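Local structure of suppressor of fused family protein (3K5J) at residues Tyr54-Ile59 / Gln65-Ile70. The protein is of unknown function but resembles the N-terminal domain of human Suppressor of fused, and so may act through binding other proteins. Residues are numbered along the deposited sequence; the frame is centred on the assembly and turned at random.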
loop_
_atom_site.group_PDB
_atom_site.type_symbol
_atom_site.label_atom_id
_atom_site.label_comp_id
_atom_site.label_asym_id
_atom_site.label_seq_id
_atom_site.Cartn_x
_atom_site.Cartn_y
_atom_site.Cartn_z
ATOM N N TYR A 54 -7.225 0.899 0.375
ATOM C CA TYR A 54 -6.910 2.068 -0.436
ATOM C C TYR A 54 -5.856 1.702 -1.471
ATOM O O TYR A 54 -4.780 1.212 -1.095
ATOM C CB TYR A 54 -6.398 3.209 0.427
ATOM C CG TYR A 54 -7.412 3.834 1.400
ATOM C CD1 TYR A 54 -7.774 3.185 2.568
ATOM C CD2 TYR A 54 -8.076 5.001 1.056
ATOM C CE1 TYR A 54 -8.721 3.730 3.417
ATOM C CE2 TYR A 54 -9.017 5.564 1.908
ATOM C CZ TYR A 54 -9.329 4.919 3.097
ATOM O OH TYR A 54 -10.291 5.488 3.924
ATOM N N VAL A 55 -6.173 1.930 -2.760
ATOM C CA VAL A 55 -5.366 1.429 -3.850
ATOM C C VAL A 55 -4.976 2.584 -4.793
ATOM O O VAL A 55 -5.825 3.391 -5.169
ATOM C CB VAL A 55 -6.118 0.344 -4.694
ATOM C CG1 VAL A 55 -5.158 -0.234 -5.775
ATOM C CG2 VAL A 55 -6.763 -0.737 -3.787
ATOM N N SER A 56 -3.700 2.677 -5.165
ATOM C CA SER A 56 -3.279 3.673 -6.138
ATOM C C SER A 56 -3.715 3.334 -7.561
ATOM O O SER A 56 -3.829 2.149 -7.905
ATOM C CB SER A 56 -1.776 3.856 -6.089
ATOM O OG SER A 56 -1.032 2.733 -6.570
ATOM N N SER A 57 -3.811 4.365 -8.394
ATOM C CA SER A 57 -4.073 4.161 -9.810
ATOM C C SER A 57 -3.406 5.236 -10.649
ATOM O O SER A 57 -3.816 6.412 -10.625
ATOM C CB SER A 57 -5.597 4.188 -10.068
ATOM O OG SER A 57 -5.902 3.908 -11.440
ATOM N N GLY A 58 -2.372 4.829 -11.357
ATOM C CA GLY A 58 -1.672 5.716 -12.280
ATOM C C GLY A 58 -0.167 5.472 -12.275
ATOM O O GLY A 58 0.524 5.700 -13.269
ATOM N N ILE A 59 0.361 5.001 -11.153
ATOM C CA ILE A 59 1.795 4.722 -11.012
ATOM C C ILE A 59 2.189 3.603 -11.962
ATOM O O ILE A 59 3.285 3.589 -12.508
ATOM C CB ILE A 59 2.160 4.361 -9.515
ATOM C CG1 ILE A 59 1.857 5.541 -8.568
ATOM C CG2 ILE A 59 3.604 3.841 -9.436
ATOM C CD1 ILE A 59 1.870 5.235 -7.109
ATOM N N GLN A 65 3.619 -1.250 -11.528
ATOM C CA GLN A 65 2.905 -1.694 -10.338
ATOM C C GLN A 65 2.162 -0.499 -9.698
ATOM O O GLN A 65 2.552 0.651 -9.867
ATOM C CB GLN A 65 3.804 -2.399 -9.308
ATOM C CG GLN A 65 5.059 -1.583 -8.961
ATOM C CD GLN A 65 6.341 -2.138 -9.516
ATOM O OE1 GLN A 65 6.323 -2.937 -10.454
ATOM N NE2 GLN A 65 7.468 -1.679 -8.973
ATOM N N GLU A 66 1.111 -0.871 -8.988
ATOM C CA GLU A 66 0.376 -0.019 -8.066
ATOM C C GLU A 66 0.582 -0.545 -6.651
ATOM O O GLU A 66 1.131 -1.642 -6.461
ATOM C CB GLU A 66 -1.111 -0.047 -8.377
ATOM C CG GLU A 66 -1.505 0.418 -9.763
ATOM C CD GLU A 66 -1.266 1.869 -10.127
ATOM O OE1 GLU A 66 -0.920 2.675 -9.232
ATOM O OE2 GLU A 66 -1.409 2.198 -11.348
ATOM N N PHE A 67 0.100 0.227 -5.671
ATOM C CA PHE A 67 0.308 -0.076 -4.260
ATOM C C PHE A 67 -1.021 0.037 -3.504
ATOM O O PHE A 67 -1.881 0.862 -3.849
ATOM C CB PHE A 67 1.321 0.894 -3.662
ATOM C CG PHE A 67 2.663 0.849 -4.342
ATOM C CD1 PHE A 67 3.555 -0.184 -4.051
ATOM C CD2 PHE A 67 2.978 1.712 -5.361
ATOM C CE1 PHE A 67 4.754 -0.262 -4.707
ATOM C CE2 PHE A 67 4.184 1.593 -6.046
ATOM C CZ PHE A 67 5.060 0.612 -5.727
ATOM N N PHE A 68 -1.198 -0.743 -2.439
ATOM C CA PHE A 68 -2.381 -0.608 -1.617
ATOM C C PHE A 68 -2.080 -0.732 -0.135
ATOM O O PHE A 68 -1.118 -1.393 0.279
ATOM C CB PHE A 68 -3.497 -1.609 -2.021
ATOM C CG PHE A 68 -3.150 -3.031 -1.836
ATOM C CD1 PHE A 68 -3.439 -3.656 -0.619
ATOM C CD2 PHE A 68 -2.592 -3.774 -2.843
ATOM C CE1 PHE A 68 -3.107 -4.988 -0.413
ATOM C CE2 PHE A 68 -2.287 -5.107 -2.635
ATOM C CZ PHE A 68 -2.530 -5.721 -1.429
ATOM N N ILE A 69 -2.955 -0.113 0.654
ATOM C CA ILE A 69 -2.909 -0.091 2.126
ATOM C C ILE A 69 -4.199 -0.730 2.633
ATOM O O ILE A 69 -5.304 -0.361 2.155
ATOM C CB ILE A 69 -2.793 1.347 2.658
ATOM C CG1 ILE A 69 -1.513 2.028 2.187
ATOM C CG2 ILE A 69 -2.915 1.378 4.191
ATOM C CD1 ILE A 69 -1.504 3.560 2.232
ATOM N N ILE A 70 -4.051 -1.652 3.582
ATOM C CA ILE A 70 -5.203 -2.276 4.260
ATOM C C ILE A 70 -5.341 -1.615 5.626
ATOM O O ILE A 70 -4.424 -1.666 6.436
ATOM C CB ILE A 70 -5.099 -3.824 4.400
ATOM C CG1 ILE A 70 -4.555 -4.492 3.129
ATOM C CG2 ILE A 70 -6.433 -4.410 4.871
ATOM C CD1 ILE A 70 -4.287 -5.996 3.304
#
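The Glu66 side chain folds across the end of strand 52-57, its carboxylate overlapping Ser56, Gly58 and Ile59. A bend about the CB-CG bond (chi2 -65°) turns the acid back toward the loop that leaves the strand. Gly58 N donates to Glu66 OE2 at 2.8 Å, nearly straight but 32° out of the carboxylate plane on the syn side, while Ile59 N makes a weak bond to OE1. Ser56 OG gives its proton to the anti lone pair of Glu66 OE1 over 2.7 Å and in turn accepts Phe67 N at 2.9 Å. The hydroxyl thus takes the place of the Ser56 carbonyl as partner of Phe67 N, so the regular ladder stops here and passes into a side-chain network; the one backbone bond kept at this altered pair runs from Ser56 N to Phe67 O. Gly60 N and Tyr4 OH also bind OE2; this cluster of donors would be expected to favour an ionised, though buried, glutamate.

Further along, the antiparallel pairing is regular at two successive pairs. Tyr54 and Ile69 form a hydrogen-bonded pair, each N reaching the other's O at 2.9 Å. In the adjoining non-hydrogen-bonded pair, Val55 CG2 lies alongside Phe68 CB at 3.8 Å, both side chains pointing the same way. On the Tyr54 and Ile69 face, Ile59 CD1 comes to the edge of the Phe67 ring, 4.1 Å from CD2.

The buried contact is a pair of sheet-neighbouring antiparallel strands of the Sufu-like fold, linked through the short helix 60-63. Strand 39-43 flanks 52-57 and strand 135-143 runs parallel to 65-71; helix 2-15 packs on Val55 and Ser57, whereas helix 77-91 covers Tyr54, Ile59 and Ile69.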